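Local coordinates for protein (auracyanin) (Chloroflexus aurantiacus, PDB 1QHQ) that probably serves as a soluble electron acceptor for the membrane-bound alternative complex III, carrying electrons on a type I blue copper centre in a cupredoxin domain, at residues G7-N12 and N92-T97; T14-V19 and A39-R44; R44-N49 and S105-F110; Q56-L61 and F84-D89; P115-Y120 and K133-V138. All blocks are in the same frame, centred on the assembly; numbering follows the deposited sequence.

Contact 1 of 5, residues G7-N12 and N92-T97; sequences GSNVVN and NALAWT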
# COMPACT_ATOMS: atom_id res chain seq x y z
N GLY A 7 -2.80 -8.85 3.04
CA GLY A 7 -2.39 -8.17 4.27
C GLY A 7 -3.04 -8.82 5.49
O GLY A 7 -4.10 -9.41 5.46
N SER A 8 -2.32 -8.65 6.63
CA SER A 8 -2.83 -9.22 7.86
C SER A 8 -4.17 -8.64 8.27
O SER A 8 -4.90 -9.31 8.99
CB SER A 8 -1.82 -9.05 9.01
OG SER A 8 -1.63 -7.66 9.29
N ASN A 9 -4.48 -7.41 7.90
CA ASN A 9 -5.69 -6.75 8.38
C ASN A 9 -6.81 -6.71 7.36
O ASN A 9 -7.82 -6.03 7.57
CB ASN A 9 -5.31 -5.31 8.79
CG ASN A 9 -4.56 -5.29 10.13
OD1 ASN A 9 -3.80 -6.20 10.46
ND2 ASN A 9 -4.79 -4.23 10.90
N VAL A 10 -6.65 -7.44 6.25
CA VAL A 10 -7.75 -7.48 5.26
C VAL A 10 -8.99 -8.10 5.85
O VAL A 10 -8.87 -9.10 6.57
CB VAL A 10 -7.31 -8.28 4.02
CG1 VAL A 10 -8.44 -8.59 3.08
CG2 VAL A 10 -6.26 -7.41 3.30
N VAL A 11 -10.15 -7.51 5.58
CA VAL A 11 -11.41 -8.08 6.08
C VAL A 11 -12.44 -8.00 4.96
O VAL A 11 -12.40 -7.12 4.09
CB VAL A 11 -11.95 -7.36 7.32
CG1 VAL A 11 -11.13 -7.61 8.57
CG2 VAL A 11 -12.15 -5.88 7.09
N ASN A 12 -13.38 -8.94 4.98
CA ASN A 12 -14.54 -8.90 4.08
C ASN A 12 -15.71 -8.31 4.84
O ASN A 12 -16.63 -8.98 5.35
CB ASN A 12 -14.86 -10.32 3.59
CG ASN A 12 -14.05 -10.68 2.34
OD1 ASN A 12 -13.86 -9.82 1.49
ND2 ASN A 12 -13.56 -11.90 2.23
N ASN A 92 4.40 -8.02 9.21
CA ASN A 92 4.29 -6.57 9.31
C ASN A 92 3.77 -5.90 8.06
O ASN A 92 3.88 -4.65 7.95
CB ASN A 92 5.64 -5.98 9.74
CG ASN A 92 6.01 -6.42 11.16
OD1 ASN A 92 7.14 -6.87 11.39
ND2 ASN A 92 5.05 -6.38 12.06
N ALA A 93 3.12 -6.63 7.19
CA ALA A 93 2.42 -6.05 6.03
C ALA A 93 0.91 -6.09 6.28
O ALA A 93 0.28 -7.15 6.27
CB ALA A 93 2.79 -6.87 4.79
N LEU A 94 0.36 -4.96 6.72
CA LEU A 94 -1.01 -4.87 7.16
C LEU A 94 -2.03 -5.00 6.04
O LEU A 94 -3.09 -5.59 6.23
CB LEU A 94 -1.25 -3.55 7.91
CG LEU A 94 -0.43 -3.33 9.18
CD1 LEU A 94 -0.74 -1.98 9.80
CD2 LEU A 94 -0.72 -4.45 10.18
N ALA A 95 -1.73 -4.40 4.89
CA ALA A 95 -2.63 -4.42 3.76
C ALA A 95 -1.89 -3.97 2.49
O ALA A 95 -1.01 -3.12 2.54
CB ALA A 95 -3.76 -3.36 3.99
N TRP A 96 -2.31 -4.53 1.35
CA TRP A 96 -1.76 -4.04 0.09
C TRP A 96 -2.80 -4.24 -1.03
O TRP A 96 -3.62 -5.15 -0.96
CB TRP A 96 -0.46 -4.69 -0.30
CG TRP A 96 -0.48 -6.16 -0.49
CD1 TRP A 96 -0.70 -6.84 -1.67
CD2 TRP A 96 -0.17 -7.17 0.49
NE1 TRP A 96 -0.67 -8.19 -1.44
CE2 TRP A 96 -0.25 -8.43 -0.16
CE3 TRP A 96 0.20 -7.13 1.83
CZ2 TRP A 96 0.04 -9.61 0.50
CZ3 TRP A 96 0.50 -8.31 2.49
CH2 TRP A 96 0.38 -9.55 1.83
N THR A 97 -2.68 -3.39 -2.05
CA THR A 97 -3.43 -3.61 -3.29
C THR A 97 -2.55 -4.54 -4.18
O THR A 97 -1.34 -4.59 -3.98
CB THR A 97 -3.66 -2.34 -4.08
OG1 THR A 97 -2.39 -1.80 -4.53
CG2 THR A 97 -4.30 -1.22 -3.28

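Contact 2 of 5, residues T14-V19 and A39-R44; sequences TPAQTV and ANTVVR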
# COMPACT_ATOMS: atom_id res chain seq x y z
N THR A 14 -18.16 -4.45 5.30
CA THR A 14 -18.57 -3.20 4.61
C THR A 14 -17.71 -2.07 5.17
O THR A 14 -17.54 -1.91 6.38
CB THR A 14 -20.06 -2.93 4.83
OG1 THR A 14 -20.32 -1.52 4.71
CG2 THR A 14 -20.54 -3.43 6.16
N PRO A 15 -17.13 -1.26 4.27
CA PRO A 15 -16.28 -0.18 4.72
C PRO A 15 -17.06 0.89 5.49
O PRO A 15 -18.14 1.27 5.06
CB PRO A 15 -15.69 0.37 3.44
CG PRO A 15 -16.31 -0.32 2.31
CD PRO A 15 -17.24 -1.37 2.81
N ALA A 16 -16.44 1.40 6.54
CA ALA A 16 -17.01 2.55 7.27
C ALA A 16 -16.55 3.84 6.61
O ALA A 16 -17.12 4.93 6.78
CB ALA A 16 -16.59 2.51 8.71
N GLN A 17 -15.40 3.77 5.93
CA GLN A 17 -14.84 4.88 5.23
C GLN A 17 -14.16 4.36 3.94
O GLN A 17 -13.80 3.20 3.89
CB GLN A 17 -13.75 5.60 6.04
CG GLN A 17 -14.28 6.39 7.22
CD GLN A 17 -13.26 7.22 7.93
OE1 GLN A 17 -12.35 7.83 7.36
NE2 GLN A 17 -13.39 7.27 9.25
N THR A 18 -14.09 5.25 2.96
CA THR A 18 -13.25 4.89 1.79
C THR A 18 -12.28 6.05 1.56
O THR A 18 -12.55 7.19 1.94
CB THR A 18 -14.03 4.65 0.50
OG1 THR A 18 -14.60 5.91 0.06
CG2 THR A 18 -15.19 3.68 0.71
N VAL A 19 -11.12 5.70 1.02
CA VAL A 19 -10.14 6.81 0.76
C VAL A 19 -9.47 6.54 -0.60
O VAL A 19 -9.16 5.39 -0.90
CB VAL A 19 -9.10 6.88 1.87
CG1 VAL A 19 -8.41 5.53 2.07
CG2 VAL A 19 -8.03 7.93 1.55
N ALA A 39 -8.61 4.56 14.20
CA ALA A 39 -8.20 3.22 14.55
C ALA A 39 -9.37 2.23 14.52
O ALA A 39 -10.51 2.63 14.68
CB ALA A 39 -7.58 3.18 15.96
N ASN A 40 -9.03 0.99 14.30
CA ASN A 40 -9.96 -0.14 14.41
C ASN A 40 -11.23 0.09 13.63
O ASN A 40 -12.36 -0.21 14.05
CB ASN A 40 -10.28 -0.38 15.91
CG ASN A 40 -11.05 -1.68 16.11
OD1 ASN A 40 -10.75 -2.70 15.47
ND2 ASN A 40 -12.07 -1.66 16.96
N THR A 41 -11.10 0.58 12.39
CA THR A 41 -12.17 0.91 11.51
C THR A 41 -11.97 0.23 10.15
O THR A 41 -10.82 0.10 9.71
CB THR A 41 -12.18 2.46 11.23
OG1 THR A 41 -12.38 3.09 12.52
CG2 THR A 41 -13.31 2.81 10.31
N VAL A 42 -13.03 -0.26 9.56
CA VAL A 42 -12.92 -0.88 8.22
C VAL A 42 -12.89 0.21 7.16
O VAL A 42 -13.78 1.06 7.07
CB VAL A 42 -14.07 -1.84 7.90
CG1 VAL A 42 -13.90 -2.51 6.54
CG2 VAL A 42 -14.15 -2.91 9.01
N VAL A 43 -11.81 0.17 6.36
CA VAL A 43 -11.65 1.20 5.31
C VAL A 43 -11.40 0.52 3.98
O VAL A 43 -10.69 -0.49 3.94
CB VAL A 43 -10.43 2.11 5.60
CG1 VAL A 43 -10.15 3.04 4.46
CG2 VAL A 43 -10.66 2.85 6.92
N ARG A 44 -12.03 1.01 2.92
CA ARG A 44 -11.63 0.62 1.57
C ARG A 44 -10.73 1.70 0.98
O ARG A 44 -11.10 2.84 0.83
CB ARG A 44 -12.82 0.37 0.64
CG ARG A 44 -12.25 -0.30 -0.70
CD ARG A 44 -13.41 -0.44 -1.68
NE ARG A 44 -13.86 0.83 -2.19
CZ ARG A 44 -15.01 1.40 -2.27
NH1 ARG A 44 -16.13 0.73 -1.84
NH2 ARG A 44 -15.19 2.63 -2.73

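Contact 3 of 5, residues R44-N49 and S105-F110; sequences RLDFVN and SGSVTF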
# COMPACT_ATOMS: atom_id res chain seq x y z
N ARG A 44 -12.03 1.01 2.92
CA ARG A 44 -11.63 0.62 1.57
C ARG A 44 -10.73 1.70 0.98
O ARG A 44 -11.10 2.84 0.83
CB ARG A 44 -12.82 0.37 0.64
CG ARG A 44 -12.25 -0.30 -0.70
CD ARG A 44 -13.41 -0.44 -1.68
NE ARG A 44 -13.86 0.83 -2.19
CZ ARG A 44 -15.01 1.40 -2.27
NH1 ARG A 44 -16.13 0.73 -1.84
NH2 ARG A 44 -15.19 2.63 -2.73
N LEU A 45 -9.49 1.25 0.63
CA LEU A 45 -8.56 2.17 -0.01
C LEU A 45 -8.57 1.89 -1.52
O LEU A 45 -8.46 0.72 -1.92
CB LEU A 45 -7.14 1.89 0.54
CG LEU A 45 -6.04 2.84 0.05
CD1 LEU A 45 -4.87 2.84 1.00
CD2 LEU A 45 -5.58 2.44 -1.36
N ASP A 46 -8.90 2.90 -2.27
CA ASP A 46 -8.95 2.78 -3.74
C ASP A 46 -7.65 3.42 -4.31
O ASP A 46 -7.52 4.63 -4.20
CB ASP A 46 -10.17 3.49 -4.29
CG ASP A 46 -11.49 2.90 -3.74
OD1 ASP A 46 -11.47 1.70 -3.48
OD2 ASP A 46 -12.48 3.65 -3.74
N PHE A 47 -6.80 2.59 -4.90
CA PHE A 47 -5.56 3.17 -5.51
C PHE A 47 -5.74 3.21 -7.04
O PHE A 47 -6.01 2.19 -7.68
CB PHE A 47 -4.41 2.22 -5.16
CG PHE A 47 -3.06 2.68 -5.67
CD1 PHE A 47 -2.80 4.03 -5.73
CD2 PHE A 47 -2.13 1.77 -6.08
CE1 PHE A 47 -1.57 4.49 -6.26
CE2 PHE A 47 -0.90 2.22 -6.57
CZ PHE A 47 -0.63 3.56 -6.63
N VAL A 48 -5.78 4.43 -7.55
CA VAL A 48 -5.91 4.64 -9.00
C VAL A 48 -4.52 4.99 -9.57
O VAL A 48 -3.89 5.94 -9.14
CB VAL A 48 -6.85 5.84 -9.26
CG1 VAL A 48 -7.08 6.00 -10.75
CG2 VAL A 48 -8.19 5.59 -8.53
N ASN A 49 -3.98 4.05 -10.36
CA ASN A 49 -2.65 4.25 -10.94
C ASN A 49 -2.75 4.87 -12.34
O ASN A 49 -2.70 4.09 -13.32
CB ASN A 49 -1.89 2.93 -11.01
CG ASN A 49 -0.41 3.19 -11.56
OD1 ASN A 49 -0.05 4.32 -11.58
ND2 ASN A 49 0.20 2.11 -11.91
N SER A 105 -6.67 0.35 -11.73
CA SER A 105 -7.13 0.76 -10.40
C SER A 105 -7.42 -0.51 -9.58
O SER A 105 -7.82 -1.51 -10.12
CB SER A 105 -8.44 1.55 -10.52
OG SER A 105 -8.18 2.82 -11.12
N GLY A 106 -7.09 -0.42 -8.29
CA GLY A 106 -7.32 -1.63 -7.45
C GLY A 106 -7.55 -1.17 -6.01
O GLY A 106 -7.05 -0.14 -5.58
N SER A 107 -8.34 -1.98 -5.30
CA SER A 107 -8.61 -1.56 -3.90
C SER A 107 -8.08 -2.62 -2.94
O SER A 107 -7.87 -3.78 -3.27
CB SER A 107 -10.12 -1.41 -3.69
OG SER A 107 -10.64 -0.41 -4.57
N VAL A 108 -8.07 -2.19 -1.65
CA VAL A 108 -7.89 -3.16 -0.56
C VAL A 108 -8.79 -2.74 0.61
O VAL A 108 -8.91 -1.56 0.85
CB VAL A 108 -6.46 -3.36 -0.14
CG1 VAL A 108 -5.78 -2.10 0.35
CG2 VAL A 108 -6.31 -4.50 0.87
N THR A 109 -9.47 -3.72 1.20
CA THR A 109 -10.41 -3.38 2.30
C THR A 109 -9.85 -4.02 3.56
O THR A 109 -9.57 -5.23 3.59
CB THR A 109 -11.80 -3.92 2.03
OG1 THR A 109 -12.34 -3.22 0.86
CG2 THR A 109 -12.75 -3.65 3.22
N PHE A 110 -9.60 -3.19 4.56
CA PHE A 110 -8.88 -3.64 5.74
C PHE A 110 -9.39 -2.94 6.99
O PHE A 110 -9.89 -1.82 6.93
CB PHE A 110 -7.37 -3.48 5.58
CG PHE A 110 -6.90 -2.05 5.50
CD1 PHE A 110 -7.02 -1.33 4.33
CD2 PHE A 110 -6.34 -1.43 6.61
CE1 PHE A 110 -6.60 -0.02 4.27
CE2 PHE A 110 -5.95 -0.11 6.57
CZ PHE A 110 -6.02 0.59 5.35

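Contact 4 of 5, residues Q56-L61 and F84-D89; sequences QHNWVL and FVPPPD. With CU (copper (II) ion), chain B.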
# COMPACT_ATOMS: atom_id res chain seq x y z
N GLN A 56 4.18 0.58 -13.33
CA GLN A 56 3.41 -0.14 -12.33
C GLN A 56 3.61 0.39 -10.92
O GLN A 56 4.69 0.83 -10.57
CB GLN A 56 3.81 -1.62 -12.34
CG GLN A 56 3.38 -2.31 -13.64
CD GLN A 56 4.16 -3.61 -13.82
OE1 GLN A 56 5.39 -3.54 -14.06
NE2 GLN A 56 3.52 -4.73 -13.66
N HIS A 57 2.56 0.22 -10.09
CA HIS A 57 2.61 0.68 -8.71
C HIS A 57 1.57 -0.09 -7.86
O HIS A 57 0.56 -0.54 -8.35
CB HIS A 57 2.19 2.13 -8.59
CG HIS A 57 3.04 3.20 -9.20
ND1 HIS A 57 4.36 3.38 -8.82
CD2 HIS A 57 2.73 4.22 -10.00
CE1 HIS A 57 4.83 4.45 -9.43
NE2 HIS A 57 3.88 4.99 -10.17
N ASN A 58 1.93 -0.17 -6.56
CA ASN A 58 0.93 -0.74 -5.62
C ASN A 58 0.96 0.19 -4.39
O ASN A 58 1.62 1.18 -4.33
CB ASN A 58 1.13 -2.16 -5.28
CG ASN A 58 2.33 -2.50 -4.43
OD1 ASN A 58 3.17 -1.60 -4.23
ND2 ASN A 58 2.45 -3.72 -3.95
N TRP A 59 0.03 -0.12 -3.47
CA TRP A 59 -0.04 0.60 -2.18
C TRP A 59 0.05 -0.46 -1.08
O TRP A 59 -0.75 -1.44 -1.07
CB TRP A 59 -1.32 1.39 -2.07
CG TRP A 59 -1.49 2.16 -0.79
CD1 TRP A 59 -1.10 3.45 -0.60
CD2 TRP A 59 -2.10 1.73 0.43
NE1 TRP A 59 -1.44 3.86 0.70
CE2 TRP A 59 -2.01 2.78 1.33
CE3 TRP A 59 -2.68 0.51 0.82
CZ2 TRP A 59 -2.57 2.72 2.62
CZ3 TRP A 59 -3.20 0.43 2.13
CH2 TRP A 59 -3.11 1.51 3.00
N VAL A 60 1.02 -0.31 -0.21
CA VAL A 60 1.32 -1.29 0.82
C VAL A 60 1.47 -0.61 2.19
O VAL A 60 2.32 0.22 2.38
CB VAL A 60 2.63 -2.07 0.58
CG1 VAL A 60 2.83 -3.15 1.65
CG2 VAL A 60 2.57 -2.73 -0.79
N LEU A 61 0.55 -0.98 3.11
CA LEU A 61 0.65 -0.39 4.48
C LEU A 61 1.43 -1.34 5.38
O LEU A 61 1.11 -2.51 5.45
CB LEU A 61 -0.80 -0.24 5.00
CG LEU A 61 -0.82 0.28 6.47
CD1 LEU A 61 -0.27 1.71 6.48
CD2 LEU A 61 -2.25 0.28 7.00
N PHE A 84 5.72 -8.45 -7.73
CA PHE A 84 6.41 -7.70 -6.70
C PHE A 84 5.47 -7.17 -5.62
O PHE A 84 5.79 -6.15 -4.98
CB PHE A 84 7.28 -6.60 -7.30
CG PHE A 84 8.31 -7.11 -8.30
CD1 PHE A 84 9.42 -7.80 -7.88
CD2 PHE A 84 8.11 -6.90 -9.66
CE1 PHE A 84 10.35 -8.28 -8.80
CE2 PHE A 84 9.03 -7.37 -10.58
CZ PHE A 84 10.16 -8.03 -10.15
N VAL A 85 4.34 -7.83 -5.42
CA VAL A 85 3.52 -7.51 -4.22
C VAL A 85 4.19 -8.29 -3.07
O VAL A 85 4.92 -9.25 -3.33
CB VAL A 85 2.07 -8.01 -4.35
CG1 VAL A 85 1.32 -7.21 -5.41
CG2 VAL A 85 2.03 -9.50 -4.65
N PRO A 86 3.96 -7.89 -1.84
CA PRO A 86 4.39 -8.71 -0.71
C PRO A 86 3.78 -10.09 -0.85
O PRO A 86 2.62 -10.23 -1.25
CB PRO A 86 3.77 -7.98 0.50
CG PRO A 86 3.59 -6.58 0.03
CD PRO A 86 3.18 -6.70 -1.44
N PRO A 87 4.54 -11.14 -0.58
CA PRO A 87 4.01 -12.48 -0.50
C PRO A 87 2.95 -12.57 0.59
O PRO A 87 2.99 -11.80 1.56
CB PRO A 87 5.23 -13.33 -0.10
CG PRO A 87 6.39 -12.55 -0.66
CD PRO A 87 6.01 -11.10 -0.38
N PRO A 88 2.01 -13.47 0.42
CA PRO A 88 0.96 -13.66 1.43
C PRO A 88 1.65 -13.98 2.76
O PRO A 88 2.75 -14.54 2.76
CB PRO A 88 0.16 -14.83 0.92
CG PRO A 88 0.61 -15.13 -0.44
CD PRO A 88 1.89 -14.41 -0.70
N ASP A 89 1.15 -13.44 3.86
CA ASP A 89 1.72 -13.71 5.17
C ASP A 89 3.02 -13.01 5.45
O ASP A 89 3.68 -13.33 6.47
CB ASP A 89 1.89 -15.23 5.39
CG ASP A 89 0.57 -15.98 5.34
OD1 ASP A 89 -0.46 -15.40 5.74
OD2 ASP A 89 0.57 -17.10 4.79
CU CU B . 5.45 2.33 -7.47

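Contact 5 of 5, residues P115-Y120 and K133-V138; sequences PGTYLY and KGTLTV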
# COMPACT_ATOMS: atom_id res chain seq x y z
N PRO A 115 -4.03 3.15 17.17
CA PRO A 115 -3.57 4.51 16.98
C PRO A 115 -2.06 4.49 16.92
O PRO A 115 -1.39 3.71 17.62
CB PRO A 115 -4.04 5.25 18.26
CG PRO A 115 -5.34 4.49 18.56
CD PRO A 115 -4.92 3.04 18.37
N GLY A 116 -1.47 5.29 16.00
CA GLY A 116 -0.03 5.29 15.86
C GLY A 116 0.28 5.81 14.41
O GLY A 116 -0.62 6.30 13.78
N THR A 117 1.54 5.70 14.09
CA THR A 117 2.01 6.20 12.78
C THR A 117 2.67 5.03 12.05
O THR A 117 3.34 4.17 12.58
CB THR A 117 3.03 7.31 13.02
OG1 THR A 117 2.37 8.40 13.67
CG2 THR A 117 3.64 7.83 11.72
N TYR A 118 2.33 4.95 10.75
CA TYR A 118 2.65 3.78 9.96
C TYR A 118 3.04 4.25 8.54
O TYR A 118 2.41 5.17 8.03
CB TYR A 118 1.38 2.91 9.78
CG TYR A 118 0.81 2.42 11.10
CD1 TYR A 118 -0.11 3.19 11.79
CD2 TYR A 118 1.13 1.16 11.56
CE1 TYR A 118 -0.62 2.72 13.00
CE2 TYR A 118 0.57 0.65 12.73
CZ TYR A 118 -0.28 1.48 13.44
OH TYR A 118 -0.84 0.98 14.62
N LEU A 119 4.04 3.61 7.97
CA LEU A 119 4.35 3.98 6.56
C LEU A 119 3.49 3.15 5.62
O LEU A 119 3.22 1.98 5.86
CB LEU A 119 5.81 3.63 6.25
CG LEU A 119 6.87 4.58 6.79
CD1 LEU A 119 8.26 4.06 6.36
CD2 LEU A 119 6.68 5.99 6.31
N TYR A 120 3.16 3.79 4.49
CA TYR A 120 2.67 3.05 3.33
C TYR A 120 3.75 3.27 2.21
O TYR A 120 4.36 4.34 2.20
CB TYR A 120 1.33 3.43 2.84
CG TYR A 120 1.04 4.88 2.59
CD1 TYR A 120 0.54 5.69 3.65
CD2 TYR A 120 1.21 5.48 1.34
CE1 TYR A 120 0.22 6.99 3.41
CE2 TYR A 120 0.91 6.80 1.13
CZ TYR A 120 0.41 7.57 2.17
OH TYR A 120 0.12 8.89 1.97
N LYS A 133 6.61 6.62 -0.90
CA LYS A 133 6.13 6.23 0.45
C LYS A 133 5.27 7.39 0.94
O LYS A 133 5.35 8.48 0.42
CB LYS A 133 7.29 5.99 1.36
CG LYS A 133 8.21 7.17 1.66
CD LYS A 133 9.31 6.66 2.60
CE LYS A 133 10.53 7.57 2.58
NZ LYS A 133 11.69 6.82 3.20
N GLY A 134 4.62 7.15 2.09
CA GLY A 134 3.81 8.24 2.70
C GLY A 134 3.51 7.75 4.15
O GLY A 134 3.85 6.61 4.48
N THR A 135 2.95 8.64 4.92
CA THR A 135 2.72 8.32 6.33
C THR A 135 1.21 8.28 6.61
O THR A 135 0.52 9.24 6.36
CB THR A 135 3.37 9.39 7.23
OG1 THR A 135 4.81 9.31 7.05
CG2 THR A 135 3.05 9.13 8.70
N LEU A 136 0.80 7.14 7.17
CA LEU A 136 -0.60 7.05 7.65
C LEU A 136 -0.55 7.32 9.18
O LEU A 136 0.11 6.59 9.90
CB LEU A 136 -1.14 5.63 7.43
CG LEU A 136 -2.49 5.37 8.18
CD1 LEU A 136 -3.59 6.25 7.63
CD2 LEU A 136 -2.85 3.90 8.03
N THR A 137 -1.30 8.31 9.60
CA THR A 137 -1.49 8.52 11.06
C THR A 137 -2.90 7.98 11.44
O THR A 137 -3.86 8.30 10.81
CB THR A 137 -1.40 9.99 11.42
OG1 THR A 137 -0.06 10.43 11.09
CG2 THR A 137 -1.54 10.16 12.95
N VAL A 138 -2.84 7.01 12.35
CA VAL A 138 -4.11 6.38 12.78
C VAL A 138 -4.49 7.01 14.13
O VAL A 138 -3.67 7.04 15.04
CB VAL A 138 -3.93 4.89 12.89
CG1 VAL A 138 -5.23 4.25 13.40
CG2 VAL A 138 -3.59 4.29 11.51
O HOH W 1 1.77 11.40 12.55

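Contact 1 of 5, residues G7-N12 and N92-T97
Gly7 lies over one face of the Trp96 indole, its N 3.4 Å from Trp96 CZ3 and offset toward the ring's rim. Glycine suits this place because a CB would run into Ala95 CA and Leu94 O. A type I turn from Gly7 to Val10 then gives two N-H groups to the strand: Ser8 N to Ala93 O (3.0 Å) and Asn9 N to Leu94 O (2.8 Å). The strand carries a classic beta bulge here, Leu94 and Ala95 both facing Leu61. The Asn9 side chain begins with CB 3.4 Å from Leu94 O. With CG beside the backbone N (chi1 -75°), it runs alongside Leu94, and OD1 comes 3.6 Å from Leu94 CD2. OD1 also accepts Ser8 OG at 2.9 Å, while ND2, still brushing Leu94 CD2, donates to Arg111 O, so the amide uses both ends. A leucine in place of Trp96 would probably leave Gly7 without its flat support and Ala4 O without the indole N-H. Strand 93-96 is outermost in its sheet, Trp96 packing on Val60 and Pro86 and Ala93 on helix 66-77, while backbone bonds from Asn9 and Val11 tie the loop to strand 104-111.

Contact 2 of 5, residues T14-V19 and A39-R44
Gln17 pairs with Val43 and Thr18 with Arg44 where strand 17-22, outermost in the three-stranded sheet of this cupredoxin beta-sandwich, runs parallel to 42-49. Their short axes diverge by 34°. The ladder is regular in its later part: Arg44 N donates to Gln17 O at 3.0 Å, and Val19 N to Arg44 O at 2.9 Å. At the entry to the strand, Val42 O takes a short bond from Ala16 N (2.7 Å) and a weak one from Gln17 N. Pro15, lacking an N-H, suits the irregular entry, where its CB and CG rest against Arg44 CB. On the buried face, Val19 and Val43 pack on each other through their CG1 methyls, provisionally, since Val43 has two conformers. Beta-branched valines fit an extended chain and offer methyls to the interior, where Val43 also touches Leu37. The outer face belongs to Arg44 and Thr18, side by side and pointing the same way. With CG opposite the backbone N (chi1 -170°) and a bend at chi3, the arginine lays one guanidinium face beneath Thr18 CG2, which stands 3.6 Å from NH2. Its charge is met by Asp46, and a sulfate ion lies near. Chemically, the strand pairing is carried by backbone bonds, while the arginine gives its edge to the Asp46 carboxylate and one face to the Thr18 methyl, so its charge is paired while its flat side is packed.

Contact 3 of 5, residues R44-N49 and S105-F110
Asp46 and Ser107 supply the polar link between the side chains of these antiparallel strands, Ser107 OG donating to Asp46 OD1 over a short 2.5 Å. The hydroxyl comes on the anti side of that oxygen, 33° out of the carboxylate plane. The syn lone pairs are left to Arg44, which grips the carboxylate side-on: NE to OD1 at 2.9 Å and NH2 to OD2 at 3.1 Å, both nearly in the guanidinium plane. Two donors on OD1 and a fixed positive charge would be expected to favour the ionised acid. Backbone hydrogen bonds form two matched pairs. Leu45 and Val108 exchange theirs in both directions, as do Phe47 and Gly106, with Phe47 N 2.8 Å from Gly106 O. This is the join between strand 42-49, central in the three-stranded sheet of the cupredoxin sandwich, and strand 104-111 at its edge. Apolar contacts lie on the inward face. Leu45 CB touches Val108 CG1 at 4.2 Å and stands equally far from Phe110 CE1, at the edge of that ring. On the outward face the aliphatic part of Arg44 lies across Thr109, CG 3.3 Å from OG1, and Val48 CG1 meets Ser105 OG. Small hydroxyl residues suit that partly exposed side. Beyond the ladder, Phe47 reaches toward the copper ligand Met132, and Asn49 touches His57, its OD1 accepting from Asn51 ND2 and its ND2 donating to Leu100 O and Val55 O.

Contact 4 of 5, residues Q56-L61 and F84-D89
Asn58 and Val60 meet Val85 and Pro86 in the interior without one hydrogen bond between the two segments, although a copper ligand, His57, is the residue just before Asn58. His57 ND1 holds the copper ion at 2.0 Å, and Cys122, His127 and Met132 complete the type I site. Next to it Asn58 turns its side chain the other way, with CG between its backbone N and carbonyl carbon (chi1 69°). The amide ND2 therefore lies across Val85, 3.9 Å from CG1, and 4.0 Å from Pro86 CD. An amide so deep needs polar partners, and both its ends are hydrogen-bonded outside the two segments, OD1 by Thr123 N, next to Cys122, as the equivalent asparagine is in azurins. Phe84 O is likewise bound, by Thr123 OG1, so the loop end and the ligand loop are stitched together. Val60 and Pro86 slide past each other in opposite directions, CG1 of the valine 3.9 Å from CG of the ring. Proline suits this buried, irregular stretch because its nitrogen carries no N-H to satisfy. An alanine in place of Pro86 would probably open a gap beside Val60 CG1 and Asn58 ND2 and leave the loop backbone freer to flex. Segment 84-89 thus runs between helix 66-77, where Val72 touches both Val60 and Pro86, and strand 93-96, whose Trp96 packs against Val60, Val85 and Pro86.

Contact 5 of 5, residues P115-Y120 and K133-V138
Tyr120 lays its ring over Gly134, in a CH-pi contact with Gly134 CA 3.7 Å from the ring centroid and 20° off the normal. The ring takes this place because CG sits between the backbone N and the carbonyl carbon (chi1 51°), folding the tyrosine back across the neighbouring strand. Any CB at position 134 would strike Tyr120 CZ, so glycine is the residue that fits under the ring. Further along the same buried face, Tyr120 CD1 approaches Leu136 CB at 4.1 Å, and Tyr118 CD1 meets Val138 CG2 at 3.7 Å. Both phenols send their hydroxyls to backbone carbonyls, Tyr120 to Gln32 O and Tyr118 to Ala114 O, so large rings can be buried without stranding their OH groups. Between the strands runs an antiparallel ladder of six backbone bonds, among them Leu136 N to Tyr118 O (2.7 Å) and Tyr120 N to Gly134 O (2.9 Å). The outer face is more polar. Leu119 CD2 lies against Gly134 O and Thr135 OG1, and a water sits 2.5 Å from Thr137 OG1; its longer link to Thr117 is doubtful, as that residue has two conformations. Lys133 turns away to a salt bridge with Asp66. The two strands form a hairpin whose connecting loop carries Cys122, His127 and Met132; in their sheet 116-121 lies beside 60-62, and 133-139 beside 34-38, with helix 66-77 packed on Leu119.

Overall arrangement
The five contacts build one cupredoxin sandwich. Contacts 2 and 3 share Arg44 and strand 42-49, their centres about 12 Å apart in the three-stranded sheet, whereas contacts 1, 4 and 5 reach the five-stranded one. Contact 1 bridges the two, since its N-terminal loop touches strand 104-111 while 92-97 borders strand 60-62. Along the chain contact 2 closes before contact 3 opens, contact 4 falls within the spans of both contacts 1 and 3, and contact 5 comes last. Phe47 of contact 3 packs on contact 4, where Asn49 touches His57, and Trp59 meets Tyr120 of contact 5. Copper ligands thus come from contact 4 and from the loop joining the strands of contact 5, on the scaffold of an electron-transfer protein.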